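Local coordinates for protein putative peptidase (Chlamydophila abortus, PDB 3CE2) that is probably a zinc-dependent oligopeptidase of the M3B family that degrades small bioactive peptides, at residues Glu325-Phe330 / Thr391-Asp396; Asp335-Ser340 / Asp350-Gly355; Leu368-Gly373 / Leu387-Gly392; Pro20-Asp25 / Val362-Asn367. All blocks are in the same frame, centred on the assembly; numbering follows the deposited sequence.

Contact 1 (Glu325-Phe330 / Thr391-Asp396); sequences EKKYTF and TGTLYD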
# COMPACT_ATOMS: atom_id res chain seq x y z
N GLU A 325 24.79 -15.10 -0.23
CA GLU A 325 24.99 -14.19 0.91
C GLU A 325 25.91 -13.03 0.51
O GLU A 325 26.60 -12.46 1.34
CB GLU A 325 25.57 -14.96 2.10
CG GLU A 325 25.46 -16.49 1.98
CD GLU A 325 24.04 -16.97 1.63
OE1 GLU A 325 23.07 -16.21 1.86
OE2 GLU A 325 23.90 -18.11 1.12
N LYS A 326 25.91 -12.70 -0.78
CA LYS A 326 26.82 -11.72 -1.34
C LYS A 326 26.61 -10.30 -0.79
O LYS A 326 25.62 -10.01 -0.13
CB LYS A 326 26.71 -11.72 -2.87
CG LYS A 326 26.71 -13.14 -3.48
CD LYS A 326 25.96 -13.25 -4.83
CE LYS A 326 26.89 -13.03 -6.05
NZ LYS A 326 27.13 -11.58 -6.40
N LYS A 327 27.58 -9.43 -1.04
CA LYS A 327 27.49 -8.05 -0.63
C LYS A 327 27.73 -7.14 -1.83
O LYS A 327 28.61 -7.40 -2.65
CB LYS A 327 28.52 -7.77 0.46
CG LYS A 327 28.28 -8.57 1.72
CD LYS A 327 27.02 -8.12 2.47
CE LYS A 327 26.70 -9.03 3.65
NZ LYS A 327 25.97 -8.30 4.73
N TYR A 328 26.95 -6.07 -1.94
CA TYR A 328 27.00 -5.21 -3.11
C TYR A 328 27.36 -3.79 -2.71
O TYR A 328 26.76 -3.24 -1.79
CB TYR A 328 25.62 -5.19 -3.80
CG TYR A 328 25.17 -6.53 -4.35
CD1 TYR A 328 25.41 -6.86 -5.69
CD2 TYR A 328 24.51 -7.47 -3.55
CE1 TYR A 328 25.01 -8.08 -6.22
CE2 TYR A 328 24.11 -8.71 -4.08
CZ TYR A 328 24.37 -9.00 -5.42
OH TYR A 328 23.99 -10.20 -6.00
N THR A 329 28.32 -3.19 -3.40
CA THR A 329 28.52 -1.75 -3.24
C THR A 329 27.30 -1.04 -3.82
O THR A 329 26.52 -1.63 -4.57
CB THR A 329 29.77 -1.22 -3.98
OG1 THR A 329 29.67 -1.51 -5.38
CG2 THR A 329 31.04 -1.83 -3.42
N PHE A 330 27.14 0.24 -3.51
CA PHE A 330 26.07 0.97 -4.12
C PHE A 330 26.22 0.82 -5.64
O PHE A 330 25.29 0.39 -6.33
CB PHE A 330 26.07 2.44 -3.71
CG PHE A 330 24.77 3.11 -4.03
CD1 PHE A 330 23.66 2.91 -3.20
CD2 PHE A 330 24.63 3.88 -5.18
CE1 PHE A 330 22.45 3.50 -3.50
CE2 PHE A 330 23.44 4.47 -5.48
CZ PHE A 330 22.34 4.28 -4.64
N THR A 391 22.74 -0.87 3.06
CA THR A 391 23.71 -1.66 3.86
C THR A 391 24.49 -2.71 3.06
O THR A 391 25.49 -3.22 3.55
CB THR A 391 23.08 -2.31 5.16
OG1 THR A 391 21.90 -3.07 4.84
CG2 THR A 391 22.73 -1.24 6.20
N GLY A 392 24.05 -3.02 1.85
CA GLY A 392 24.86 -3.86 0.97
C GLY A 392 24.35 -5.27 0.71
O GLY A 392 25.04 -6.05 0.07
N THR A 393 23.16 -5.59 1.19
CA THR A 393 22.62 -6.95 1.04
C THR A 393 21.69 -7.04 -0.17
O THR A 393 21.29 -6.02 -0.74
CB THR A 393 21.78 -7.37 2.28
OG1 THR A 393 20.57 -6.59 2.32
CG2 THR A 393 22.55 -7.19 3.62
N LEU A 394 21.32 -8.26 -0.54
CA LEU A 394 20.37 -8.45 -1.62
C LEU A 394 19.01 -7.81 -1.29
O LEU A 394 18.36 -7.24 -2.17
CB LEU A 394 20.20 -9.94 -1.94
CG LEU A 394 19.39 -10.29 -3.21
CD1 LEU A 394 20.05 -9.71 -4.47
CD2 LEU A 394 19.16 -11.80 -3.35
N TYR A 395 18.58 -7.91 -0.03
CA TYR A 395 17.40 -7.20 0.42
C TYR A 395 17.49 -5.71 0.09
O TYR A 395 16.55 -5.13 -0.43
CB TYR A 395 17.16 -7.39 1.92
CG TYR A 395 16.02 -6.54 2.42
CD1 TYR A 395 14.67 -6.90 2.18
CD2 TYR A 395 16.27 -5.35 3.12
CE1 TYR A 395 13.60 -6.10 2.64
CE2 TYR A 395 15.22 -4.54 3.58
CZ TYR A 395 13.89 -4.91 3.34
OH TYR A 395 12.87 -4.09 3.79
N ASP A 396 18.64 -5.10 0.41
CA ASP A 396 18.92 -3.70 0.04
C ASP A 396 18.67 -3.42 -1.44
O ASP A 396 17.95 -2.49 -1.80
CB ASP A 396 20.38 -3.34 0.34
CG ASP A 396 20.61 -2.99 1.80
OD1 ASP A 396 20.15 -1.92 2.25
OD2 ASP A 396 21.30 -3.78 2.49
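The ring of Tyr328 has the carbonyl oxygen of Gly392 at its edge, near the ring plane, while CD1 of Leu394 meets CE2 obliquely at 4.2 Å. The Tyr328 and Leu394 side chains run side by side and point the same way, and Met444 of helix 431-447 touches both, which suits an aromatic and a branched aliphatic residue. With CG of Tyr328 beside its own backbone N (chi1 -64°), the CD2 edge of the ring lies next to the Gly392 O to which that N donates, a bond of 2.8 Å. The same oxygen receives a CA-H...O contact from Lys327 CA. Lys327 bends at chi2, and its methylenes pass the Gly392 carbonyl before NZ reaches CG2 of Thr393. Gly392, with phi 110°, has a backbone that a side chain would jam against the preceding carbonyl, and its CA lies 3.4 Å from Tyr328 O.

Beyond the glycine, Thr393 and Asp396 grip each other. Asp396 N donates to Thr393 OG1 at 3.1 Å, and Thr393 N returns a bond to Asp396 OD2 at 2.9 Å. That carboxylate oxygen also accepts from Thr393 OG1 and, on its syn lone pair, from Thr391 OG1; these donors would be expected to stabilise its negative charge. The reciprocal pair is a capping box, here opening helix 394-416, the helix that carries the HExxH zinc-binding histidines.

Contact 2 (Asp335-Ser340 / Asp350-Gly355); sequences DLIYTS and DTLKQG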
# COMPACT_ATOMS: atom_id res chain seq x y z
N ASP A 335 24.44 -1.30 -11.00
CA ASP A 335 24.73 -2.09 -12.19
C ASP A 335 23.75 -3.25 -12.29
O ASP A 335 23.32 -3.63 -13.39
CB ASP A 335 26.16 -2.64 -12.16
CG ASP A 335 27.19 -1.54 -12.21
OD1 ASP A 335 26.82 -0.42 -12.63
OD2 ASP A 335 28.36 -1.79 -11.82
N LEU A 336 23.39 -3.80 -11.13
CA LEU A 336 22.46 -4.91 -11.06
C LEU A 336 21.06 -4.46 -11.50
O LEU A 336 20.45 -5.07 -12.38
CB LEU A 336 22.45 -5.49 -9.65
CG LEU A 336 21.91 -6.91 -9.52
CD1 LEU A 336 22.57 -7.82 -10.56
CD2 LEU A 336 22.13 -7.43 -8.11
N ILE A 337 20.56 -3.39 -10.88
CA ILE A 337 19.27 -2.85 -11.25
C ILE A 337 19.25 -2.61 -12.76
O ILE A 337 18.36 -3.08 -13.47
CB ILE A 337 19.01 -1.49 -10.56
CG1 ILE A 337 18.81 -1.69 -9.06
CG2 ILE A 337 17.79 -0.80 -11.16
CD1 ILE A 337 17.83 -2.76 -8.75
N TYR A 338 20.27 -1.90 -13.23
CA TYR A 338 20.36 -1.49 -14.62
C TYR A 338 20.18 -2.66 -15.60
O TYR A 338 19.44 -2.55 -16.58
CB TYR A 338 21.68 -0.78 -14.86
CG TYR A 338 21.77 -0.10 -16.20
CD1 TYR A 338 21.24 1.16 -16.39
CD2 TYR A 338 22.39 -0.72 -17.28
CE1 TYR A 338 21.32 1.79 -17.61
CE2 TYR A 338 22.47 -0.11 -18.51
CZ TYR A 338 21.93 1.15 -18.67
OH TYR A 338 22.00 1.78 -19.90
N THR A 339 20.84 -3.77 -15.36
CA THR A 339 20.66 -4.90 -16.27
C THR A 339 19.37 -5.66 -15.98
O THR A 339 18.75 -6.19 -16.89
CB THR A 339 21.86 -5.88 -16.25
OG1 THR A 339 22.09 -6.33 -14.90
CG2 THR A 339 23.12 -5.20 -16.80
N SER A 340 18.98 -5.70 -14.71
CA SER A 340 17.79 -6.45 -14.31
C SER A 340 16.48 -5.87 -14.82
O SER A 340 15.53 -6.60 -15.10
CB SER A 340 17.72 -6.58 -12.80
OG SER A 340 18.78 -7.39 -12.32
N ASP A 350 17.85 4.25 -18.01
CA ASP A 350 18.81 5.35 -17.92
C ASP A 350 18.31 6.42 -16.98
O ASP A 350 19.05 6.86 -16.12
CB ASP A 350 19.08 5.99 -19.30
CG ASP A 350 19.97 5.13 -20.19
OD1 ASP A 350 20.78 4.35 -19.65
OD2 ASP A 350 19.84 5.22 -21.43
N THR A 351 17.07 6.84 -17.14
CA THR A 351 16.52 7.83 -16.22
C THR A 351 16.72 7.42 -14.76
O THR A 351 17.16 8.21 -13.95
CB THR A 351 15.06 8.11 -16.53
OG1 THR A 351 15.00 8.68 -17.84
CG2 THR A 351 14.49 9.13 -15.57
N LEU A 352 16.41 6.17 -14.44
CA LEU A 352 16.58 5.66 -13.08
C LEU A 352 18.04 5.67 -12.69
O LEU A 352 18.38 6.05 -11.58
CB LEU A 352 16.03 4.24 -12.95
CG LEU A 352 16.12 3.63 -11.56
CD1 LEU A 352 15.62 4.62 -10.51
CD2 LEU A 352 15.30 2.35 -11.48
N LYS A 353 18.91 5.25 -13.60
CA LYS A 353 20.32 5.22 -13.31
C LYS A 353 20.81 6.65 -13.06
O LYS A 353 21.54 6.89 -12.10
CB LYS A 353 21.10 4.55 -14.43
CG LYS A 353 22.55 4.15 -14.06
CD LYS A 353 23.30 3.67 -15.27
CE LYS A 353 24.77 3.47 -14.99
NZ LYS A 353 25.08 2.04 -14.75
N GLN A 354 20.39 7.59 -13.89
CA GLN A 354 20.78 9.00 -13.69
C GLN A 354 20.33 9.53 -12.34
O GLN A 354 21.06 10.28 -11.69
CB GLN A 354 20.26 9.92 -14.81
CG GLN A 354 20.96 9.76 -16.17
CD GLN A 354 22.42 9.32 -16.03
OE1 GLN A 354 22.78 8.19 -16.39
NE2 GLN A 354 23.27 10.20 -15.50
N GLY A 355 19.12 9.17 -11.94
CA GLY A 355 18.59 9.59 -10.63
C GLY A 355 19.37 9.03 -9.44
O GLY A 355 19.60 9.72 -8.45
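Polar contacts run along one flank of the helix pair. Tyr338 OH donates to Asp350 OD1 at 2.9 Å, reaching the carboxylate on its syn side; the oxygen lies at the edge of the ring, in its plane, and ring and carboxylate are turned 26° apart. Charge comes next: Lys353 NZ sits over one face of the same ring, 4.5 Å from the centroid of Tyr338, in a cation-pi contact displaced toward the rim. Its other partner is Asp335 OD1, at 3.7 Å from Lys353 NZ, a long salt bridge.

These side chains bridge helices 330-340 and 345-357, which form an antiparallel helical hairpin: the short axes approach to 10.0 Å and lie 169° apart. Tyrosine and lysine suit such a partly exposed seam, each offering a long apolar body with a polar end.

Apolar contact backs this up. Lys353 CD lies 3.4 Å from Tyr338 CD1, the lysine chain crossing the tyrosine at about a right angle. Lys353 stays extended until it bends at chi4 (99°), which turns NZ back over the ring. On the buried side, Ile337 CG2 touches Leu352 CD2 at 4.0 Å, and Ile337 also rests on Ala401 of helix 394-416.

Contact 3 (Leu368-Gly373 / Leu387-Gly392); sequences LNKRSG and LLNYTG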
# COMPACT_ATOMS: atom_id res chain seq x y z
N LEU A 368 23.96 9.14 11.79
CA LEU A 368 23.41 9.24 13.12
C LEU A 368 22.05 9.92 13.03
O LEU A 368 21.94 11.02 12.52
CB LEU A 368 24.34 10.04 14.03
CG LEU A 368 23.87 10.09 15.48
CD1 LEU A 368 24.21 8.79 16.23
CD2 LEU A 368 24.47 11.30 16.15
N ASN A 369 21.01 9.23 13.51
CA ASN A 369 19.67 9.82 13.60
C ASN A 369 18.91 10.10 12.30
O ASN A 369 17.91 10.84 12.30
CB ASN A 369 19.71 11.05 14.49
CG ASN A 369 20.02 10.70 15.94
OD1 ASN A 369 20.80 11.39 16.59
ND2 ASN A 369 19.44 9.61 16.44
N LYS A 370 19.39 9.52 11.19
CA LYS A 370 18.67 9.54 9.94
C LYS A 370 17.43 8.67 10.07
O LYS A 370 17.50 7.62 10.68
CB LYS A 370 19.57 9.01 8.82
CG LYS A 370 18.94 9.15 7.42
CD LYS A 370 19.85 8.54 6.37
CE LYS A 370 19.23 8.53 4.99
NZ LYS A 370 20.28 8.18 3.98
N ARG A 371 16.29 9.10 9.51
CA ARG A 371 15.07 8.27 9.52
C ARG A 371 15.40 6.84 9.08
O ARG A 371 16.23 6.64 8.18
CB ARG A 371 14.01 8.87 8.60
CG ARG A 371 12.69 8.09 8.53
CD ARG A 371 11.94 8.24 9.84
NE ARG A 371 11.56 9.64 10.09
CZ ARG A 371 11.24 10.14 11.29
NH1 ARG A 371 11.26 9.36 12.37
NH2 ARG A 371 10.91 11.42 11.41
N SER A 372 14.76 5.86 9.71
CA SER A 372 14.96 4.44 9.37
C SER A 372 14.23 3.97 8.11
O SER A 372 13.28 4.63 7.62
CB SER A 372 14.44 3.56 10.52
OG SER A 372 15.48 3.27 11.41
N GLY A 373 14.63 2.80 7.63
CA GLY A 373 13.95 2.15 6.52
C GLY A 373 14.17 2.87 5.19
O GLY A 373 15.29 3.31 4.91
N LEU A 387 14.81 8.11 -0.00
CA LEU A 387 15.57 7.86 1.21
C LEU A 387 15.89 6.37 1.41
O LEU A 387 15.00 5.53 1.55
CB LEU A 387 14.83 8.41 2.41
CG LEU A 387 15.66 8.26 3.69
CD1 LEU A 387 15.45 9.47 4.61
CD2 LEU A 387 15.37 6.92 4.38
N LEU A 388 17.18 6.06 1.41
CA LEU A 388 17.69 4.72 1.64
C LEU A 388 18.50 4.64 2.96
O LEU A 388 18.95 5.67 3.50
CB LEU A 388 18.61 4.33 0.48
CG LEU A 388 18.24 3.37 -0.66
CD1 LEU A 388 16.84 3.55 -1.15
CD2 LEU A 388 19.20 3.50 -1.84
N ASN A 389 18.68 3.43 3.46
CA ASN A 389 19.67 3.15 4.50
C ASN A 389 20.55 2.00 4.02
O ASN A 389 20.55 0.90 4.58
CB ASN A 389 18.97 2.85 5.83
CG ASN A 389 18.61 4.12 6.58
OD1 ASN A 389 19.48 4.79 7.15
ND2 ASN A 389 17.31 4.47 6.57
N TYR A 390 21.28 2.27 2.94
CA TYR A 390 21.85 1.21 2.14
C TYR A 390 22.90 0.45 2.92
O TYR A 390 23.84 1.05 3.39
CB TYR A 390 22.43 1.76 0.83
CG TYR A 390 22.88 0.64 -0.04
CD1 TYR A 390 21.96 -0.10 -0.77
CD2 TYR A 390 24.23 0.25 -0.08
CE1 TYR A 390 22.36 -1.19 -1.54
CE2 TYR A 390 24.64 -0.83 -0.85
CZ TYR A 390 23.70 -1.55 -1.58
OH TYR A 390 24.08 -2.63 -2.36
N THR A 391 22.74 -0.87 3.06
CA THR A 391 23.71 -1.66 3.86
C THR A 391 24.49 -2.71 3.06
O THR A 391 25.49 -3.22 3.55
CB THR A 391 23.08 -2.31 5.16
OG1 THR A 391 21.90 -3.07 4.84
CG2 THR A 391 22.73 -1.24 6.20
N GLY A 392 24.05 -3.02 1.85
CA GLY A 392 24.86 -3.86 0.97
C GLY A 392 24.35 -5.27 0.71
O GLY A 392 25.04 -6.05 0.07
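The loop entering strand 375-377 is pinned here to the chain just leaving strand 385-387, its antiparallel neighbour in the small mixed sheet that precedes the zinc-binding helix 394-416. Asn389 does the pinning. Its ND2 reaches into the curve of the 368-373 loop and gives one hydrogen to Arg371 O and the other to Gly373 O, both at 2.9 Å. Both acceptors lie close to the plane of the amide, and the bond to Arg371 O also arrives in the carbonyl plane, on a lone pair, with an N-H...O angle of 167°. Asparagine fits because a single flat amide nitrogen can serve two carbonyls. Gly373 adopts a positive phi of 70°, a conformation that comes easily to glycine.

Lys370, just before Arg371, reaches across the contact. Its CG lies opposite the backbone N (chi1 -174°), and the extended chain runs past Leu387 and Asn389 in the opposite direction, which carries NZ to the Leu388 carbonyl. CE packs 3.8 Å from Leu387 CG, and NZ donates to Leu388 O at 2.9 Å, almost in line with the carbonyl bond. The stronger partner of that ammonium is Asp363, with which it forms a salt bridge, and Tyr365 O accepts from it too. Leu387 sets CD2 against Gly373 O at 3.6 Å and CD1 against Arg371 CB at 4.3 Å.

Lys370 NZ is thus buried yet gripped by three oxygens, one of them charged, which would be expected to keep it protonated, while the Asn389 amide gives both its hydrogens to carbonyls of the loop and so holds its curve.

Contact 4 (Pro20-Asp25 / Val362-Asn367); sequences PQDCWD and VDKYEN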
# COMPACT_ATOMS: atom_id res chain seq x y z
N PRO A 20 28.49 15.17 0.55
CA PRO A 20 27.28 15.50 -0.22
C PRO A 20 27.04 14.67 -1.49
O PRO A 20 25.92 14.65 -2.00
CB PRO A 20 27.48 16.97 -0.58
CG PRO A 20 28.96 17.21 -0.43
CD PRO A 20 29.39 16.32 0.68
N GLN A 21 28.06 13.97 -1.99
CA GLN A 21 27.86 13.04 -3.10
C GLN A 21 27.11 11.79 -2.65
O GLN A 21 26.67 10.97 -3.44
CB GLN A 21 29.19 12.67 -3.76
CG GLN A 21 30.40 12.72 -2.81
CD GLN A 21 31.52 11.76 -3.21
OE1 GLN A 21 31.39 11.00 -4.18
NE2 GLN A 21 32.62 11.78 -2.46
N ASP A 22 26.94 11.64 -1.35
CA ASP A 22 26.23 10.50 -0.83
C ASP A 22 24.80 10.87 -0.49
O ASP A 22 23.99 10.03 -0.12
CB ASP A 22 26.98 9.96 0.38
CG ASP A 22 28.25 9.23 -0.01
OD1 ASP A 22 28.45 8.99 -1.23
OD2 ASP A 22 29.05 8.90 0.90
N CYS A 23 24.48 12.15 -0.67
CA CYS A 23 23.21 12.67 -0.24
C CYS A 23 22.37 13.15 -1.39
O CYS A 23 22.88 13.46 -2.46
CB CYS A 23 23.44 13.84 0.73
SG CYS A 23 24.62 13.40 1.97
N TRP A 24 21.07 13.22 -1.16
CA TRP A 24 20.22 13.78 -2.13
C TRP A 24 20.48 15.27 -2.17
O TRP A 24 21.02 15.84 -1.22
CB TRP A 24 18.74 13.47 -1.85
CG TRP A 24 18.27 13.74 -0.47
CD1 TRP A 24 18.72 14.69 0.39
CD2 TRP A 24 17.21 13.05 0.20
NE1 TRP A 24 18.02 14.63 1.57
CE2 TRP A 24 17.08 13.63 1.48
CE3 TRP A 24 16.35 12.00 -0.16
CZ2 TRP A 24 16.14 13.20 2.41
CZ3 TRP A 24 15.41 11.57 0.77
CH2 TRP A 24 15.31 12.17 2.03
N ASP A 25 20.12 15.87 -3.32
CA ASP A 25 20.26 17.29 -3.57
C ASP A 25 18.89 17.93 -3.61
O ASP A 25 18.15 17.82 -4.60
CB ASP A 25 21.00 17.52 -4.90
CG ASP A 25 21.01 19.00 -5.31
OD1 ASP A 25 20.68 19.89 -4.50
OD2 ASP A 25 21.34 19.28 -6.48
N VAL A 362 18.88 10.32 -4.50
CA VAL A 362 19.07 9.36 -3.43
C VAL A 362 19.88 9.87 -2.27
O VAL A 362 21.01 10.31 -2.44
CB VAL A 362 19.88 8.19 -3.94
CG1 VAL A 362 19.46 6.94 -3.22
CG2 VAL A 362 19.71 8.07 -5.44
N ASP A 363 19.32 9.77 -1.08
CA ASP A 363 20.14 9.80 0.12
C ASP A 363 20.56 8.36 0.48
O ASP A 363 19.77 7.60 1.02
CB ASP A 363 19.38 10.44 1.26
CG ASP A 363 20.28 11.22 2.18
OD1 ASP A 363 20.82 12.26 1.75
OD2 ASP A 363 20.44 10.78 3.33
N LYS A 364 21.79 7.99 0.18
CA LYS A 364 22.19 6.58 0.20
C LYS A 364 22.33 5.80 1.52
O LYS A 364 21.95 4.63 1.58
CB LYS A 364 23.50 6.40 -0.56
CG LYS A 364 23.39 6.72 -2.03
CD LYS A 364 24.71 6.52 -2.72
CE LYS A 364 24.82 7.40 -3.91
NZ LYS A 364 26.12 8.08 -3.83
N TYR A 365 22.94 6.41 2.53
CA TYR A 365 23.52 5.62 3.62
C TYR A 365 23.04 6.03 5.00
O TYR A 365 22.49 7.10 5.19
CB TYR A 365 25.04 5.74 3.61
CG TYR A 365 25.76 5.27 2.38
CD1 TYR A 365 25.70 3.95 1.97
CD2 TYR A 365 26.58 6.15 1.67
CE1 TYR A 365 26.41 3.51 0.83
CE2 TYR A 365 27.29 5.72 0.54
CZ TYR A 365 27.20 4.41 0.12
OH TYR A 365 27.89 4.01 -1.01
N GLU A 366 23.31 5.18 5.99
CA GLU A 366 22.93 5.49 7.36
C GLU A 366 23.77 6.63 7.86
O GLU A 366 24.94 6.72 7.53
CB GLU A 366 23.14 4.28 8.28
CG GLU A 366 21.93 3.37 8.37
CD GLU A 366 22.26 1.99 8.93
OE1 GLU A 366 23.46 1.69 9.13
OE2 GLU A 366 21.32 1.20 9.18
N ASN A 367 23.17 7.53 8.64
CA ASN A 367 23.97 8.39 9.50
C ASN A 367 23.26 8.57 10.82
O ASN A 367 22.09 8.21 10.97
CB ASN A 367 24.32 9.72 8.84
CG ASN A 367 23.10 10.55 8.47
OD1 ASN A 367 22.79 10.72 7.28
ND2 ASN A 367 22.41 11.09 9.47
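Three hydrogen bonds join the segments, one of them between backbones. Lys364 N donates to Asp22 O at 3.0 Å, nearly straight at 167°, and Trp24 N turns to a side chain, reaching the anti lone pair of Asp363 OD1 at 3.1 Å. The Lys364 side chain adds a third bond: bent at chi4, it carries NZ to Gln21 O at 3.0 Å. Asp363 suits its place because its two oxygens work in different directions, OD1 toward the Trp24 amide and OD2 toward salt bridges with Lys370 and Arg15.

Charge pairing within the contact is looser, for Asp22 OD1 stands 3.6 Å from Lys364 NZ, a long salt bridge whose two side chains cross at about a right angle.

Against the rings, CB of Asp363 rests over one face of Trp24 in a CH-pi contact, 3.8 Å from the centroid of the six-membered ring, and the carboxylate plane is turned 41° from the indole. Trp24 CG sits between its backbone N and carbonyl carbon (chi1 49°), a setting that turns one ring face toward Asp363; its NE1 is hydrogen-bonded to Gln96. At Tyr365 the Asp22 carboxylate comes to the ring edge, OD2 3.7 Å from CE2, with the two planes almost perpendicular.

The N-terminal loop before helix 33-42 is thereby laid against strand 362-363, an outer strand of the mixed sheet whose other side pairs with strand 385-387, and Trp24 also touches Leu387 of that strand.

Overall arrangement
From the N terminus, the 20-25 loop comes first, and contact 4 closes a span of more than 330 residues by setting it against 362-367. Contact 1 starts within that span, at 325-330, but ends beyond it at 391-396, so the two cross. Contact 2 lies within the spans of both, a short hairpin of helices 330-340 and 345-357 leading into strand 362-363. Contact 3, at 368-373 and 387-392, follows contact 4 in series and shares Thr391 and Gly392 with contact 1. Salt-bridged Lys370 and Asp363 join contacts 3 and 4, whose centres are about 9 Å apart. Together they tie the N-terminal loop, hairpin and small sheet to the start of helix 394-416.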